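PDB 5Z8O: Cyclase/dehydrase from Mycobacterium smegmatis str. MC2 155, which is of unknown function but belongs to the START superfamily of polyketide cyclase and lipid-transport proteins and probably binds a hydrophobic ligand. Local coordinates for residues V63-F77 and L80-S94. Sequence-based numbering, arbitrary orientation.
Sequences VFITAVYYPAENQIF and LQQGDHFTKQEQRFS
Two consecutive antiparallel hairpins of a START-type sheet meet here: strand 75-83 pairs with strand 60-69 at one end of the contact and with strand 86-97 at the other. In the first hairpin the backbone of Ile65 is held by Gln82, Ile65 N to Gln82 O at 2.9 Å. A classic beta bulge adjoins this pair, in which Gln81 and Gln82 both face Ile65, and Ile65 O accepts from Gln81 N at 2.7 Å and from Gln82 N at 3.2 Å. On the other side of Gln82, away from the bulge, Asp84 ends the pairing: its short side chain keeps the carboxylate close to its own backbone, so that OD2 accepts from Val63 N on its anti lone pair at 2.9 Å while Asp84 N donates to Val63 O. Gly83, with no side chain, lets the Phe64 ring lie against its backbone, CD1 of Phe64 3.8 Å from Gly83 CA. That ring leans on Phe86, planes 64° apart, and meets Leu80 CD1 at its edge.

In the second hairpin, Ile76 and Phe93 exchange two backbone bonds. Beside them the long, flat-ended Arg92 suits two partners at once. Its chain runs out extended (chi1 -175°) and then turns at chi3, which brings the guanidinium back over one face of the Phe77 ring, centres 4.0 Å apart and planes at 18°, an off-centre cation-pi stack. The edge of the guanidinium is left for Gln75, and NH1 of Arg92 donates almost in the guanidinium plane to Gln75 OE1 at 2.7 Å, which should fix the group's rotation.

Strand 48-57 flanks the first hairpin, where Gln50 bonds Gln81 OE1, and strand 103-113 lies beyond strand 86-97. Arg52 of the second subunit bridges to Asp84 and bonds Gln82 OE1 and Val63 O, placing this end of the first hairpin at the dimer interface.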
loop_
_atom_site.group_PDB
_atom_site.type_symbol
_atom_site.label_atom_id
_atom_site.label_comp_id
_atom_site.label_asym_id
_atom_site.label_seq_id
_atom_site.Cartn_x
_atom_site.Cartn_y
_atom_site.Cartn_z
ATOM N N VAL B 63 4.428 6.413 -0.313
ATOM C CA VAL B 63 4.016 5.026 -0.503
ATOM C C VAL B 63 3.311 4.900 -1.843
ATOM O O VAL B 63 2.408 5.687 -2.152
ATOM C CB VAL B 63 3.104 4.542 0.641
ATOM C CG1 VAL B 63 2.584 3.145 0.351
ATOM C CG2 VAL B 63 3.861 4.562 1.958
ATOM N N PHE B 64 3.738 3.928 -2.643
ATOM C CA PHE B 64 3.170 3.682 -3.958
ATOM C C PHE B 64 2.659 2.249 -4.026
ATOM O O PHE B 64 3.375 1.315 -3.646
ATOM C CB PHE B 64 4.228 3.953 -5.023
ATOM C CG PHE B 64 4.770 5.347 -4.956
ATOM C CD1 PHE B 64 4.063 6.412 -5.486
ATOM C CD2 PHE B 64 5.969 5.598 -4.309
ATOM C CE1 PHE B 64 4.555 7.698 -5.398
ATOM C CE2 PHE B 64 6.467 6.882 -4.218
ATOM C CZ PHE B 64 5.760 7.934 -4.764
ATOM N N ILE B 65 1.432 2.078 -4.511
ATOM C CA ILE B 65 0.852 0.764 -4.763
ATOM C C ILE B 65 0.686 0.605 -6.266
ATOM O O ILE B 65 -0.088 1.339 -6.893
ATOM C CB ILE B 65 -0.492 0.588 -4.044
ATOM C CG1 ILE B 65 -0.347 0.934 -2.558
ATOM C CG2 ILE B 65 -1.006 -0.833 -4.234
ATOM C CD1 ILE B 65 -1.484 1.763 -2.025
ATOM N N THR B 66 1.399 -0.360 -6.843
ATOM C CA THR B 66 1.535 -0.466 -8.290
ATOM C C THR B 66 1.206 -1.878 -8.752
ATOM O O THR B 66 1.559 -2.857 -8.091
ATOM C CB THR B 66 2.955 -0.097 -8.755
ATOM O OG1 THR B 66 3.810 -1.239 -8.633
ATOM C CG2 THR B 66 3.523 1.035 -7.918
ATOM N N ALA B 67 0.529 -1.972 -9.892
ATOM C CA ALA B 67 0.297 -3.245 -10.550
ATOM C C ALA B 67 1.452 -3.552 -11.497
ATOM O O ALA B 67 2.037 -2.651 -12.106
ATOM C CB ALA B 67 -1.023 -3.230 -11.322
ATOM N N VAL B 68 1.774 -4.838 -11.615
ATOM C CA VAL B 68 2.888 -5.309 -12.427
ATOM C C VAL B 68 2.328 -6.170 -13.547
ATOM O O VAL B 68 1.485 -7.041 -13.306
ATOM C CB VAL B 68 3.912 -6.103 -11.592
ATOM C CG1 VAL B 68 5.115 -6.491 -12.453
ATOM C CG2 VAL B 68 4.359 -5.293 -10.381
ATOM N N TYR B 69 2.801 -5.927 -14.762
ATOM C CA TYR B 69 2.404 -6.693 -15.930
ATOM C C TYR B 69 3.647 -7.161 -16.663
ATOM O O TYR B 69 4.733 -6.600 -16.509
ATOM C CB TYR B 69 1.528 -5.865 -16.881
ATOM C CG TYR B 69 0.303 -5.285 -16.223
ATOM C CD1 TYR B 69 0.340 -4.027 -15.631
ATOM C CD2 TYR B 69 -0.888 -5.995 -16.185
ATOM C CE1 TYR B 69 -0.778 -3.491 -15.024
ATOM C CE2 TYR B 69 -2.013 -5.470 -15.579
ATOM C CZ TYR B 69 -1.953 -4.216 -15.001
ATOM O OH TYR B 69 -3.068 -3.688 -14.396
ATOM N N TYR B 70 3.476 -8.215 -17.454
ATOM C CA TYR B 70 4.562 -8.800 -18.234
ATOM C C TYR B 70 4.046 -8.881 -19.664
ATOM O O TYR B 70 3.670 -9.958 -20.145
ATOM C CB TYR B 70 4.967 -10.157 -17.657
ATOM C CG TYR B 70 5.282 -10.058 -16.180
ATOM C CD1 TYR B 70 6.537 -9.656 -15.739
ATOM C CD2 TYR B 70 4.307 -10.327 -15.224
ATOM C CE1 TYR B 70 6.817 -9.550 -14.390
ATOM C CE2 TYR B 70 4.580 -10.222 -13.873
ATOM C CZ TYR B 70 5.836 -9.833 -13.463
ATOM O OH TYR B 70 6.111 -9.725 -12.122
ATOM N N PRO B 71 4.029 -7.749 -20.376
ATOM C CA PRO B 71 3.399 -7.721 -21.707
ATOM C C PRO B 71 4.119 -8.564 -22.740
ATOM O O PRO B 71 3.475 -9.074 -23.664
ATOM C CB PRO B 71 3.415 -6.230 -22.075
ATOM C CG PRO B 71 4.490 -5.639 -21.229
ATOM C CD PRO B 71 4.499 -6.418 -19.957
ATOM N N ALA B 72 5.435 -8.705 -22.625
ATOM C CA ALA B 72 6.226 -9.494 -23.555
ATOM C C ALA B 72 7.335 -10.176 -22.770
ATOM O O ALA B 72 7.614 -9.826 -21.621
ATOM C CB ALA B 72 6.798 -8.628 -24.683
ATOM N N GLU B 73 7.967 -11.168 -23.402
ATOM C CA GLU B 73 8.903 -12.030 -22.682
ATOM C C GLU B 73 10.081 -11.253 -22.108
ATOM O O GLU B 73 10.683 -11.685 -21.119
ATOM C CB GLU B 73 9.408 -13.140 -23.604
ATOM C CG GLU B 73 8.676 -14.460 -23.437
ATOM C CD GLU B 73 9.549 -15.656 -23.784
ATOM O OE1 GLU B 73 9.109 -16.503 -24.594
ATOM O OE2 GLU B 73 10.678 -15.744 -23.246
ATOM N N ASN B 74 10.421 -10.112 -22.703
ATOM C CA ASN B 74 11.555 -9.308 -22.268
ATOM C C ASN B 74 11.130 -8.009 -21.595
ATOM O O ASN B 74 11.962 -7.112 -21.422
ATOM C CB ASN B 74 12.454 -8.993 -23.462
ATOM C CG ASN B 74 11.724 -8.229 -24.550
ATOM O OD1 ASN B 74 10.513 -8.383 -24.724
ATOM N ND2 ASN B 74 12.453 -7.396 -25.285
ATOM N N GLN B 75 9.862 -7.886 -21.215
ATOM C CA GLN B 75 9.296 -6.618 -20.777
ATOM C C GLN B 75 8.661 -6.734 -19.402
ATOM O O GLN B 75 8.030 -7.745 -19.074
ATOM C CB GLN B 75 8.240 -6.105 -21.762
ATOM C CG GLN B 75 8.776 -5.213 -22.856
ATOM C CD GLN B 75 7.667 -4.607 -23.693
ATOM O OE1 GLN B 75 6.655 -4.151 -23.162
ATOM N NE2 GLN B 75 7.859 -4.588 -25.005
ATOM N N ILE B 76 8.824 -5.679 -18.611
ATOM C CA ILE B 76 8.118 -5.504 -17.349
ATOM C C ILE B 76 7.480 -4.125 -17.404
ATOM O O ILE B 76 8.147 -3.140 -17.735
ATOM C CB ILE B 76 9.052 -5.631 -16.129
ATOM C CG1 ILE B 76 9.832 -6.947 -16.178
ATOM C CG2 ILE B 76 8.256 -5.529 -14.832
ATOM C CD1 ILE B 76 10.733 -7.171 -14.981
ATOM N N PHE B 77 6.194 -4.058 -17.077
ATOM C CA PHE B 77 5.416 -2.830 -17.164
ATOM C C PHE B 77 4.658 -2.644 -15.862
ATOM O O PHE B 77 3.859 -3.506 -15.480
ATOM C CB PHE B 77 4.469 -2.890 -18.367
ATOM C CG PHE B 77 3.683 -1.636 -18.603
ATOM C CD1 PHE B 77 4.307 -0.474 -19.020
ATOM C CD2 PHE B 77 2.303 -1.643 -18.488
ATOM C CE1 PHE B 77 3.576 0.675 -19.261
ATOM C CE2 PHE B 77 1.567 -0.502 -18.740
ATOM C CZ PHE B 77 2.203 0.659 -19.123
ATOM N N LEU B 80 1.028 2.522 -11.601
ATOM C CA LEU B 80 0.610 2.962 -10.280
ATOM C C LEU B 80 -0.905 2.866 -10.150
ATOM O O LEU B 80 -1.645 3.341 -11.013
ATOM C CB LEU B 80 1.069 4.398 -10.030
ATOM C CG LEU B 80 0.712 4.975 -8.657
ATOM C CD1 LEU B 80 1.488 4.258 -7.563
ATOM C CD2 LEU B 80 0.962 6.474 -8.607
ATOM N N GLN B 81 -1.361 2.225 -9.078
ATOM C CA GLN B 81 -2.784 2.176 -8.774
ATOM C C GLN B 81 -3.187 3.311 -7.845
ATOM O O GLN B 81 -4.240 3.928 -8.039
ATOM C CB GLN B 81 -3.144 0.828 -8.147
ATOM C CG GLN B 81 -2.970 -0.349 -9.092
ATOM C CD GLN B 81 -3.071 -1.676 -8.385
ATOM O OE1 GLN B 81 -2.523 -1.853 -7.298
ATOM N NE2 GLN B 81 -3.764 -2.627 -9.001
ATOM N N GLN B 82 -2.372 3.583 -6.829
ATOM C CA GLN B 82 -2.591 4.713 -5.934
ATOM C C GLN B 82 -1.260 5.025 -5.273
ATOM O O GLN B 82 -0.556 4.110 -4.839
ATOM C CB GLN B 82 -3.670 4.405 -4.881
ATOM C CG GLN B 82 -4.100 5.601 -4.010
ATOM C CD GLN B 82 -3.059 6.041 -2.989
ATOM O OE1 GLN B 82 -2.202 5.262 -2.576
ATOM N NE2 GLN B 82 -3.122 7.308 -2.592
ATOM N N GLY B 83 -0.904 6.301 -5.225
ATOM C CA GLY B 83 0.332 6.690 -4.579
ATOM C C GLY B 83 0.272 8.130 -4.136
ATOM O O GLY B 83 -0.581 8.905 -4.582
ATOM N N ASP B 84 1.184 8.481 -3.236
ATOM C CA ASP B 84 1.344 9.877 -2.866
ATOM C C ASP B 84 1.867 10.663 -4.061
ATOM O O ASP B 84 2.685 10.163 -4.838
ATOM C CB ASP B 84 2.302 10.021 -1.680
ATOM C CG ASP B 84 1.760 9.396 -0.409
ATOM O OD1 ASP B 84 0.805 9.961 0.171
ATOM O OD2 ASP B 84 2.296 8.351 0.021
ATOM N N HIS B 85 1.344 11.881 -4.227
ATOM C CA HIS B 85 1.853 12.882 -5.162
ATOM C C HIS B 85 1.526 12.601 -6.630
ATOM O O HIS B 85 1.517 13.532 -7.443
ATOM C CB HIS B 85 3.370 13.042 -4.997
ATOM C CG HIS B 85 3.799 13.308 -3.589
ATOM N ND1 HIS B 85 3.453 14.457 -2.910
ATOM C CD2 HIS B 85 4.551 12.578 -2.731
ATOM C CE1 HIS B 85 3.969 14.422 -1.695
ATOM N NE2 HIS B 85 4.641 13.293 -1.561
ATOM N N PHE B 86 1.258 11.350 -6.994
ATOM C CA PHE B 86 1.066 10.990 -8.393
ATOM C C PHE B 86 -0.345 10.478 -8.639
ATOM O O PHE B 86 -0.890 9.715 -7.836
ATOM C CB PHE B 86 2.080 9.925 -8.834
ATOM C CG PHE B 86 3.503 10.402 -8.825
ATOM C CD1 PHE B 86 4.243 10.404 -7.656
ATOM C CD2 PHE B 86 4.103 10.848 -9.992
ATOM C CE1 PHE B 86 5.551 10.845 -7.648
ATOM C CE2 PHE B 86 5.412 11.288 -9.991
ATOM C CZ PHE B 86 6.136 11.287 -8.818
ATOM N N THR B 87 -0.934 10.910 -9.757
ATOM C CA THR B 87 -2.157 10.301 -10.263
ATOM C C THR B 87 -1.887 9.204 -11.283
ATOM O O THR B 87 -2.735 8.323 -11.468
ATOM C CB THR B 87 -3.061 11.357 -10.908
ATOM O OG1 THR B 87 -2.336 12.041 -11.933
ATOM C CG2 THR B 87 -3.530 12.365 -9.876
ATOM N N LYS B 88 -0.731 9.237 -11.942
ATOM C CA LYS B 88 -0.364 8.242 -12.939
ATOM C C LYS B 88 1.140 8.031 -12.874
ATOM O O LYS B 88 1.898 8.992 -12.715
ATOM C CB LYS B 88 -0.780 8.683 -14.352
ATOM C CG LYS B 88 -0.276 7.791 -15.485
ATOM C CD LYS B 88 -0.799 8.270 -16.840
ATOM C CE LYS B 88 0.057 7.760 -17.978
ATOM N NZ LYS B 88 -0.647 7.808 -19.295
ATOM N N GLN B 89 1.563 6.772 -12.976
ATOM C CA GLN B 89 2.975 6.457 -13.171
ATOM C C GLN B 89 3.051 5.113 -13.882
ATOM O O GLN B 89 2.784 4.071 -13.277
ATOM C CB GLN B 89 3.740 6.435 -11.853
ATOM C CG GLN B 89 5.237 6.247 -12.032
ATOM C CD GLN B 89 5.681 4.840 -11.725
ATOM O OE1 GLN B 89 4.994 4.106 -11.014
ATOM N NE2 GLN B 89 6.827 4.445 -12.269
ATOM N N GLU B 90 3.382 5.143 -15.170
ATOM C CA GLU B 90 3.500 3.942 -15.984
ATOM C C GLU B 90 4.942 3.817 -16.454
ATOM O O GLU B 90 5.460 4.723 -17.116
ATOM C CB GLU B 90 2.536 4.002 -17.166
ATOM C CG GLU B 90 1.074 4.035 -16.740
ATOM C CD GLU B 90 0.127 4.117 -17.920
ATOM O OE1 GLU B 90 0.617 4.163 -19.067
ATOM O OE2 GLU B 90 -1.101 4.162 -17.696
ATOM N N GLN B 91 5.594 2.714 -16.085
ATOM C CA GLN B 91 7.010 2.513 -16.372
ATOM C C GLN B 91 7.213 1.162 -17.042
ATOM O O GLN B 91 6.737 0.139 -16.541
ATOM C CB GLN B 91 7.850 2.606 -15.096
ATOM C CG GLN B 91 9.345 2.519 -15.351
ATOM C CD GLN B 91 10.166 2.997 -14.176
ATOM O OE1 GLN B 91 10.923 3.959 -14.287
ATOM N NE2 GLN B 91 10.027 2.320 -13.042
ATOM N N ARG B 92 7.913 1.160 -18.177
ATOM C CA ARG B 92 8.159 -0.053 -18.947
ATOM C C ARG B 92 9.658 -0.299 -19.059
ATOM O O ARG B 92 10.403 0.591 -19.484
ATOM C CB ARG B 92 7.526 0.057 -20.341
ATOM C CG ARG B 92 7.623 -1.197 -21.184
ATOM C CD ARG B 92 7.064 -0.949 -22.579
ATOM N NE ARG B 92 5.724 -0.370 -22.509
ATOM C CZ ARG B 92 4.596 -1.075 -22.491
ATOM N NH1 ARG B 92 4.635 -2.400 -22.540
ATOM N NH2 ARG B 92 3.428 -0.453 -22.424
ATOM N N PHE B 93 10.098 -1.495 -18.664
ATOM C CA PHE B 93 11.473 -1.947 -18.857
ATOM C C PHE B 93 11.522 -2.967 -19.985
ATOM O O PHE B 93 10.762 -3.938 -19.973
ATOM C CB PHE B 93 12.048 -2.584 -17.588
ATOM C CG PHE B 93 12.083 -1.674 -16.401
ATOM C CD1 PHE B 93 11.030 -1.643 -15.501
ATOM C CD2 PHE B 93 13.183 -0.864 -16.169
ATOM C CE1 PHE B 93 11.070 -0.812 -14.398
ATOM C CE2 PHE B 93 13.228 -0.031 -15.070
ATOM C CZ PHE B 93 12.170 -0.005 -14.182
ATOM N N SER B 94 12.424 -2.756 -20.946
ATOM C CA SER B 94 12.657 -3.694 -22.041
ATOM C C SER B 94 14.133 -4.075 -22.068
ATOM O O SER B 94 15.001 -3.196 -22.120
ATOM C CB SER B 94 12.224 -3.094 -23.379
ATOM O OG SER B 94 10.836 -2.807 -23.370
#